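Local coordinates for translation initiation factor eIF2b-like protein (Chaetomium thermophilum, PDB 4ZEM) that is the beta subunit of the eIF2B complex, which probably acts in translation initiation as the guanine-nucleotide exchange factor for eIF2, at residues A[187-199]-A[258-270]. Numbering follows the deposited sequence.
Sequences IQIHPGDYVLAYQ and LMAYIPRVNKVIF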
ATOM      1  N   ILE A 187      -7.692  13.107 -16.213  1.00 53.70           N
ATOM      2  CA  ILE A 187      -8.417  14.047 -15.368  1.00 54.27           C
ATOM      3  C   ILE A 187      -7.474  15.005 -14.630  1.00 46.39           C
ATOM      4  O   ILE A 187      -7.769  16.190 -14.486  1.00 55.27           O
ATOM      5  CB  ILE A 187      -9.311  13.300 -14.353  1.00 56.35           C
ATOM      6  CG1 ILE A 187     -10.435  12.578 -15.095  1.00 50.34           C
ATOM      7  CG2 ILE A 187      -9.906  14.256 -13.332  1.00 75.79           C
ATOM      8  CD1 ILE A 187     -11.315  11.745 -14.204  1.00 54.66           C
ATOM      9  N   GLN A 188      -6.353  14.480 -14.141  1.00 46.04           N
ATOM     10  CA  GLN A 188      -5.387  15.289 -13.400  1.00 45.50           C
ATOM     11  C   GLN A 188      -4.467  16.150 -14.260  1.00 40.79           C
ATOM     12  O   GLN A 188      -4.162  17.282 -13.880  1.00 41.30           O
ATOM     13  CB  GLN A 188      -4.541  14.393 -12.494  1.00 51.35           C
ATOM     14  CG  GLN A 188      -5.225  14.072 -11.182  1.00 64.74           C
ATOM     15  CD  GLN A 188      -5.556  15.327 -10.403  1.00 74.17           C
ATOM     16  OE1 GLN A 188      -4.684  16.161 -10.162  1.00 82.69           O
ATOM     17  NE2 GLN A 188      -6.821  15.477 -10.018  1.00 65.76           N
ATOM     18  N   ILE A 189      -4.019  15.621 -15.398  1.00 38.71           N
ATOM     19  CA  ILE A 189      -3.126  16.364 -16.291  1.00 41.87           C
ATOM     20  C   ILE A 189      -3.804  16.878 -17.555  1.00 50.01           C
ATOM     21  O   ILE A 189      -4.482  16.132 -18.263  1.00 54.71           O
ATOM     22  CB  ILE A 189      -1.909  15.526 -16.708  1.00 41.05           C
ATOM     23  CG1 ILE A 189      -1.004  15.309 -15.505  1.00 35.95           C
ATOM     24  CG2 ILE A 189      -1.088  16.240 -17.768  1.00 45.88           C
ATOM     25  CD1 ILE A 189      -0.989  13.927 -15.064  1.00 49.39           C
ATOM     26  N   HIS A 190      -3.584  18.157 -17.841  1.00 46.86           N
ATOM     27  CA  HIS A 190      -4.186  18.810 -18.995  1.00 53.54           C
ATOM     28  C   HIS A 190      -3.129  19.139 -20.044  1.00 51.33           C
ATOM     29  O   HIS A 190      -1.937  19.181 -19.734  1.00 40.10           O
ATOM     30  CB  HIS A 190      -4.937  20.066 -18.537  1.00 47.89           C
ATOM     31  CG  HIS A 190      -5.839  19.817 -17.370  1.00 76.45           C
ATOM     32  ND1 HIS A 190      -5.598  20.338 -16.116  1.00 96.66           N
ATOM     33  CD2 HIS A 190      -6.960  19.065 -17.254  1.00 86.94           C
ATOM     34  CE1 HIS A 190      -6.543  19.935 -15.285  1.00105.32           C
ATOM     35  NE2 HIS A 190      -7.381  19.160 -15.952  1.00 97.94           N
ATOM     36  N   PRO A 191      -3.556  19.352 -21.301  1.00 50.99           N
ATOM     37  CA  PRO A 191      -2.599  19.685 -22.364  1.00 47.29           C
ATOM     38  C   PRO A 191      -1.735  20.893 -22.017  1.00 47.84           C
ATOM     39  O   PRO A 191      -2.251  21.898 -21.524  1.00 45.94           O
ATOM     40  CB  PRO A 191      -3.509  19.986 -23.560  1.00 41.05           C
ATOM     41  CG  PRO A 191      -4.702  19.103 -23.316  1.00 53.67           C
ATOM     42  CD  PRO A 191      -4.925  19.191 -21.830  1.00 50.63           C
ATOM     43  N   GLY A 192      -0.430  20.775 -22.261  1.00 42.01           N
ATOM     44  CA  GLY A 192       0.508  21.851 -22.000  1.00 36.76           C
ATOM     45  C   GLY A 192       0.929  21.996 -20.545  1.00 46.73           C
ATOM     46  O   GLY A 192       1.674  22.913 -20.197  1.00 52.98           O
ATOM     47  N   ASP A 193       0.472  21.086 -19.691  1.00 37.88           N
ATOM     48  CA  ASP A 193       0.807  21.157 -18.271  1.00 46.51           C
ATOM     49  C   ASP A 193       2.307  21.021 -18.044  1.00 44.55           C
ATOM     50  O   ASP A 193       2.995  20.254 -18.728  1.00 42.63           O
ATOM     51  CB  ASP A 193       0.088  20.058 -17.481  1.00 49.96           C
ATOM     52  CG  ASP A 193      -1.177  20.546 -16.805  1.00 56.66           C
ATOM     53  OD1 ASP A 193      -1.555  21.721 -17.002  1.00 58.23           O
ATOM     54  OD2 ASP A 193      -1.797  19.736 -16.081  1.00 57.12           O
ATOM     55  N   TYR A 194       2.799  21.764 -17.064  1.00 42.76           N
ATOM     56  CA  TYR A 194       4.160  21.597 -16.578  1.00 36.05           C
ATOM     57  C   TYR A 194       4.057  20.890 -15.239  1.00 41.91           C
ATOM     58  O   TYR A 194       3.626  21.482 -14.244  1.00 43.38           O
ATOM     59  CB  TYR A 194       4.848  22.949 -16.454  1.00 34.33           C
ATOM     60  CG  TYR A 194       5.707  23.288 -17.642  1.00 45.48           C
ATOM     61  CD1 TYR A 194       7.058  23.587 -17.493  1.00 38.94           C
ATOM     62  CD2 TYR A 194       5.151  23.361 -18.914  1.00 40.50           C
ATOM     63  CE1 TYR A 194       7.837  23.926 -18.590  1.00 40.89           C
ATOM     64  CE2 TYR A 194       5.926  23.673 -20.021  1.00 43.70           C
ATOM     65  CZ  TYR A 194       7.262  23.959 -19.854  1.00 45.14           C
ATOM     66  OH  TYR A 194       8.011  24.283 -20.958  1.00 44.58           O
ATOM     67  N   VAL A 195       4.453  19.622 -15.221  1.00 31.96           N
ATOM     68  CA  VAL A 195       4.254  18.777 -14.051  1.00 31.86           C
ATOM     69  C   VAL A 195       5.574  18.478 -13.368  1.00 37.76           C
ATOM     70  O   VAL A 195       6.468  17.859 -13.949  1.00 40.57           O
ATOM     71  CB  VAL A 195       3.570  17.441 -14.438  1.00 35.47           C
ATOM     72  CG1 VAL A 195       3.442  16.525 -13.234  1.00 38.41           C
ATOM     73  CG2 VAL A 195       2.212  17.704 -15.067  1.00 32.61           C
ATOM     74  N   LEU A 196       5.673  18.877 -12.108  1.00 38.88           N
ATOM     75  CA  LEU A 196       6.889  18.662 -11.348  1.00 37.19           C
ATOM     76  C   LEU A 196       6.747  17.342 -10.591  1.00 36.61           C
ATOM     77  O   LEU A 196       5.872  17.190  -9.739  1.00 39.24           O
ATOM     78  CB  LEU A 196       7.145  19.855 -10.414  1.00 45.45           C
ATOM     79  CG  LEU A 196       8.358  19.950  -9.471  1.00 50.52           C
ATOM     80  CD1 LEU A 196       8.219  19.106  -8.218  1.00 55.53           C
ATOM     81  CD2 LEU A 196       9.667  19.656 -10.193  1.00 46.43           C
ATOM     82  N   ALA A 197       7.597  16.380 -10.930  1.00 38.56           N
ATOM     83  CA  ALA A 197       7.580  15.082 -10.263  1.00 34.38           C
ATOM     84  C   ALA A 197       8.798  14.959  -9.376  1.00 39.59           C
ATOM     85  O   ALA A 197       9.928  14.881  -9.865  1.00 40.50           O
ATOM     86  CB  ALA A 197       7.551  13.950 -11.280  1.00 37.10           C
ATOM     87  N   TYR A 198       8.573  14.904  -8.068  1.00 48.82           N
ATOM     88  CA  TYR A 198       9.694  14.887  -7.143  1.00 50.97           C
ATOM     89  C   TYR A 198      10.025  13.441  -6.817  1.00 47.08           C
ATOM     90  O   TYR A 198       9.184  12.718  -6.285  1.00 55.03           O
ATOM     91  CB  TYR A 198       9.374  15.679  -5.872  1.00 39.60           C
ATOM     92  CG  TYR A 198      10.489  15.647  -4.859  1.00 41.58           C
ATOM     93  CD1 TYR A 198      11.462  16.642  -4.858  1.00 41.01           C
ATOM     94  CD2 TYR A 198      10.591  14.625  -3.921  1.00 40.05           C
ATOM     95  CE1 TYR A 198      12.503  16.628  -3.954  1.00 48.18           C
ATOM     96  CE2 TYR A 198      11.635  14.603  -3.005  1.00 49.25           C
ATOM     97  CZ  TYR A 198      12.588  15.611  -3.031  1.00 53.54           C
ATOM     98  OH  TYR A 198      13.630  15.615  -2.132  1.00 61.76           O
ATOM     99  N   GLN A 199      11.246  13.030  -7.167  1.00 49.36           N
ATOM    100  CA  GLN A 199      11.714  11.649  -6.994  1.00 52.04           C
ATOM    101  C   GLN A 199      10.661  10.590  -7.312  1.00 43.84           C
ATOM    102  O   GLN A 199      10.266   9.836  -6.429  1.00 52.45           O
ATOM    103  CB  GLN A 199      12.221  11.427  -5.569  1.00 49.66           C
ATOM    104  CG  GLN A 199      13.370  12.323  -5.162  1.00 62.39           C
ATOM    105  CD  GLN A 199      14.253  11.665  -4.119  1.00 72.59           C
ATOM    106  OE1 GLN A 199      14.127  10.470  -3.854  1.00 76.13           O
ATOM    107  NE2 GLN A 199      15.160  12.438  -3.533  1.00 80.62           N
ATOM    108  N   LEU A 258      15.425  24.268  -7.526  1.00 65.02           N
ATOM    109  CA  LEU A 258      14.058  23.800  -7.305  1.00 62.85           C
ATOM    110  C   LEU A 258      13.148  24.928  -6.833  1.00 66.32           C
ATOM    111  O   LEU A 258      12.047  25.099  -7.343  1.00 71.57           O
ATOM    112  CB  LEU A 258      14.016  22.667  -6.285  1.00 65.27           C
ATOM    113  CG  LEU A 258      12.604  22.116  -6.070  1.00 60.83           C
ATOM    114  CD1 LEU A 258      11.945  21.810  -7.414  1.00 52.52           C
ATOM    115  CD2 LEU A 258      12.604  20.873  -5.188  1.00 54.40           C
ATOM    116  N   MET A 259      13.634  25.720  -5.886  1.00 72.37           N
ATOM    117  CA  MET A 259      12.816  26.756  -5.276  1.00 79.85           C
ATOM    118  C   MET A 259      12.534  27.878  -6.264  1.00 76.11           C
ATOM    119  O   MET A 259      11.441  28.440  -6.293  1.00 77.34           O
ATOM    120  CB  MET A 259      13.526  27.314  -4.043  1.00 89.27           C
ATOM    121  CG  MET A 259      12.609  27.755  -2.930  1.00 93.62           C
ATOM    122  SD  MET A 259      11.683  26.353  -2.286  1.00132.48           S
ATOM    123  CE  MET A 259      13.001  25.176  -2.002  1.00 74.73           C
ATOM    124  N   ALA A 260      13.527  28.187  -7.086  1.00 73.72           N
ATOM    125  CA  ALA A 260      13.390  29.206  -8.117  1.00 68.90           C
ATOM    126  C   ALA A 260      12.420  28.788  -9.225  1.00 71.05           C
ATOM    127  O   ALA A 260      11.721  29.626  -9.788  1.00 79.26           O
ATOM    128  CB  ALA A 260      14.751  29.544  -8.706  1.00 64.15           C
ATOM    129  N   TYR A 261      12.369  27.493  -9.530  1.00 62.86           N
ATOM    130  CA  TYR A 261      11.638  27.031 -10.705  1.00 46.02           C
ATOM    131  C   TYR A 261      10.189  26.607 -10.457  1.00 59.78           C
ATOM    132  O   TYR A 261       9.400  26.572 -11.401  1.00 57.24           O
ATOM    133  CB  TYR A 261      12.391  25.838 -11.321  1.00 44.10           C
ATOM    134  CG  TYR A 261      11.821  25.348 -12.630  1.00 57.45           C
ATOM    135  CD1 TYR A 261      12.223  25.919 -13.830  1.00 59.81           C
ATOM    136  CD2 TYR A 261      10.877  24.330 -12.670  1.00 39.49           C
ATOM    137  CE1 TYR A 261      11.708  25.490 -15.033  1.00 47.34           C
ATOM    138  CE2 TYR A 261      10.346  23.902 -13.869  1.00 44.52           C
ATOM    139  CZ  TYR A 261      10.771  24.486 -15.049  1.00 44.15           C
ATOM    140  OH  TYR A 261      10.266  24.067 -16.254  1.00 44.15           O
ATOM    141  N   ILE A 262       9.809  26.386  -9.200  1.00 57.12           N
ATOM    142  CA  ILE A 262       8.433  25.980  -8.883  1.00 61.06           C
ATOM    143  C   ILE A 262       7.322  26.919  -9.395  1.00 67.18           C
ATOM    144  O   ILE A 262       6.286  26.434  -9.852  1.00 71.23           O
ATOM    145  CB  ILE A 262       8.264  25.750  -7.359  1.00 68.29           C
ATOM    146  CG1 ILE A 262       9.098  24.536  -6.942  1.00 73.76           C
ATOM    147  CG2 ILE A 262       6.807  25.516  -6.998  1.00 71.46           C
ATOM    148  CD1 ILE A 262       8.456  23.622  -5.917  1.00 73.59           C
ATOM    149  N   PRO A 263       7.528  28.247  -9.354  1.00 60.01           N
ATOM    150  CA  PRO A 263       6.480  29.121  -9.904  1.00 62.44           C
ATOM    151  C   PRO A 263       6.093  28.825 -11.354  1.00 62.10           C
ATOM    152  O   PRO A 263       4.939  29.026 -11.725  1.00 58.16           O
ATOM    153  CB  PRO A 263       7.108  30.495  -9.793  1.00 51.57           C
ATOM    154  CG  PRO A 263       7.940  30.355  -8.578  1.00 60.67           C
ATOM    155  CD  PRO A 263       8.570  29.038  -8.677  1.00 64.82           C
ATOM    156  N   ARG A 264       7.050  28.385 -12.163  1.00 57.16           N
ATOM    157  CA  ARG A 264       6.766  27.946 -13.528  1.00 51.55           C
ATOM    158  C   ARG A 264       5.744  26.792 -13.610  1.00 55.85           C
ATOM    159  O   ARG A 264       4.860  26.816 -14.468  1.00 65.51           O
ATOM    160  CB  ARG A 264       8.064  27.563 -14.246  1.00 53.68           C
ATOM    161  CG  ARG A 264       7.854  27.049 -15.670  1.00 54.49           C
ATOM    162  CD  ARG A 264       7.122  28.100 -16.525  1.00 59.85           C
ATOM    163  NE  ARG A 264       7.041  27.755 -17.947  1.00 60.15           N
ATOM    164  CZ  ARG A 264       5.970  27.227 -18.536  1.00 68.48           C
ATOM    165  NH1 ARG A 264       5.993  26.957 -19.835  1.00 78.48           N
ATOM    166  NH2 ARG A 264       4.886  26.938 -17.828  1.00 62.90           N
ATOM    167  N   VAL A 265       5.909  25.760 -12.778  1.00 48.18           N
ATOM    168  CA  VAL A 265       5.150  24.507 -12.927  1.00 48.85           C
ATOM    169  C   VAL A 265       3.653  24.675 -12.648  1.00 42.76           C
ATOM    170  O   VAL A 265       3.238  25.611 -11.971  1.00 42.46           O
ATOM    171  CB  VAL A 265       5.700  23.380 -12.013  1.00 43.52           C
ATOM    172  CG1 VAL A 265       7.224  23.402 -11.995  1.00 45.90           C
ATOM    173  CG2 VAL A 265       5.139  23.486 -10.605  1.00 44.08           C
ATOM    174  N   ASN A 266       2.839  23.815 -13.251  1.00 47.54           N
ATOM    175  CA  ASN A 266       1.393  23.812 -13.017  1.00 42.75           C
ATOM    176  C   ASN A 266       0.976  23.029 -11.771  1.00 47.65           C
ATOM    177  O   ASN A 266       0.051  23.420 -11.065  1.00 52.70           O
ATOM    178  CB  ASN A 266       0.680  23.262 -14.243  1.00 37.99           C
ATOM    179  CG  ASN A 266       0.783  24.193 -15.425  1.00 41.78           C
ATOM    180  OD1 ASN A 266       1.471  23.898 -16.402  1.00 41.84           O
ATOM    181  ND2 ASN A 266       0.095  25.327 -15.348  1.00 46.87           N
ATOM    182  N   LYS A 267       1.635  21.900 -11.534  1.00 45.47           N
ATOM    183  CA  LYS A 267       1.301  21.044 -10.405  1.00 49.20           C
ATOM    184  C   LYS A 267       2.493  20.199  -9.984  1.00 49.01           C
ATOM    185  O   LYS A 267       3.412  19.962 -10.768  1.00 48.24           O
ATOM    186  CB  LYS A 267       0.116  20.135 -10.735  1.00 45.22           C
ATOM    187  CG  LYS A 267       0.294  19.307 -11.994  1.00 42.57           C
ATOM    188  CD  LYS A 267      -1.055  18.935 -12.585  1.00 50.38           C
ATOM    189  CE  LYS A 267      -1.884  20.171 -12.878  1.00 53.67           C
ATOM    190  NZ  LYS A 267      -3.182  19.823 -13.510  1.00 64.85           N
ATOM    191  N   VAL A 268       2.459  19.757  -8.731  1.00 46.12           N
ATOM    192  CA  VAL A 268       3.491  18.909  -8.151  1.00 43.00           C
ATOM    193  C   VAL A 268       2.889  17.572  -7.755  1.00 40.78           C
ATOM    194  O   VAL A 268       1.845  17.523  -7.103  1.00 36.97           O
ATOM    195  CB  VAL A 268       4.139  19.555  -6.910  1.00 44.71           C
ATOM    196  CG1 VAL A 268       5.195  18.629  -6.337  1.00 37.83           C
ATOM    197  CG2 VAL A 268       4.745  20.918  -7.257  1.00 46.17           C
ATOM    198  N   ILE A 269       3.562  16.492  -8.136  1.00 36.66           N
ATOM    199  CA  ILE A 269       3.084  15.140  -7.875  1.00 38.55           C
ATOM    200  C   ILE A 269       4.099  14.350  -7.049  1.00 47.76           C
ATOM    201  O   ILE A 269       5.288  14.355  -7.355  1.00 43.53           O
ATOM    202  CB  ILE A 269       2.771  14.402  -9.193  1.00 37.81           C
ATOM    203  CG1 ILE A 269       1.629  15.109  -9.923  1.00 50.12           C
ATOM    204  CG2 ILE A 269       2.381  12.960  -8.930  1.00 51.30           C
ATOM    205  CD1 ILE A 269       1.218  14.444 -11.216  1.00 69.63           C
ATOM    206  N   PHE A 270       3.616  13.670  -6.007  1.00 53.29           N
ATOM    207  CA  PHE A 270       4.460  12.814  -5.172  1.00 49.26           C
ATOM    208  C   PHE A 270       3.899  11.412  -5.046  1.00 41.68           C
ATOM    209  O   PHE A 270       2.684  11.204  -5.051  1.00 38.86           O
ATOM    210  CB  PHE A 270       4.564  13.338  -3.727  1.00 48.05           C
ATOM    211  CG  PHE A 270       5.166  14.694  -3.582  1.00 50.94           C
ATOM    212  CD1 PHE A 270       4.359  15.794  -3.353  1.00 52.78           C
ATOM    213  CD2 PHE A 270       6.535  14.864  -3.594  1.00 66.84           C
ATOM    214  CE1 PHE A 270       4.906  17.047  -3.187  1.00 61.65           C
ATOM    215  CE2 PHE A 270       7.089  16.118  -3.422  1.00 75.13           C
ATOM    216  CZ  PHE A 270       6.275  17.210  -3.222  1.00 71.34           C
TER
HETATM  217  O   HOH W   1       2.223  25.673 -18.468  1.00 53.22           O
HETATM  218  O   HOH W   2       7.071  12.049  -8.079  1.00 51.59           O
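The guanidinium of Arg264 lies flat over one face of the Tyr194 ring, with the planes 20° apart. In this cation-pi contact Arg264 CZ stands 3.6 Å from the centroid of the Tyr194 ring. Arg264 CG is anti to the backbone N (chi1 178°), and a bend at chi2 lays the end of the chain over the ring. Tyr261 OH sits at the ring edge, 3.4 Å from Tyr194 CE1. A water in the guanidinium plane joins Arg264 NH2 to Asn266 OD1. Asn266 OD1 also accepts Tyr194 N on a lone pair at 2.6 Å, while Asn266 N returns a bond to Tyr194 O. With an alanine in place of Tyr194, the Arg264 guanidinium is likely to lose its stacking surface and turn more freely. Tyr198 CB lies 3.4 Å from Phe270 CE2, the two rings set obliquely.

Lys267 NZ meets Gln188 O at 2.7 Å, nearly along the C=O axis. It also makes a salt bridge to Asp193 OD2 at 2.9 Å, on the syn side but tilted out of the carboxylate plane. His190 N reaches Asp193 OD2 from the opposite face, tying in the turn at 190-193.

Strands 194-198 and 267-270 run parallel. Leu196 N bonds to Lys267 O, and Leu196 O to Ile269 N. Leu196 CD1 packs on Val268 CG1 at 3.6 Å; on the other sheet face Val195 CG1 meets Ile269 CD1.

The two strands are central in the mixed, mostly parallel, Rossmann-like sheet, between strands 218-222 and 301-304. Helix 202-214 packs on Ile189 and Ile269; helix 287-296 packs on Val268 and Phe270.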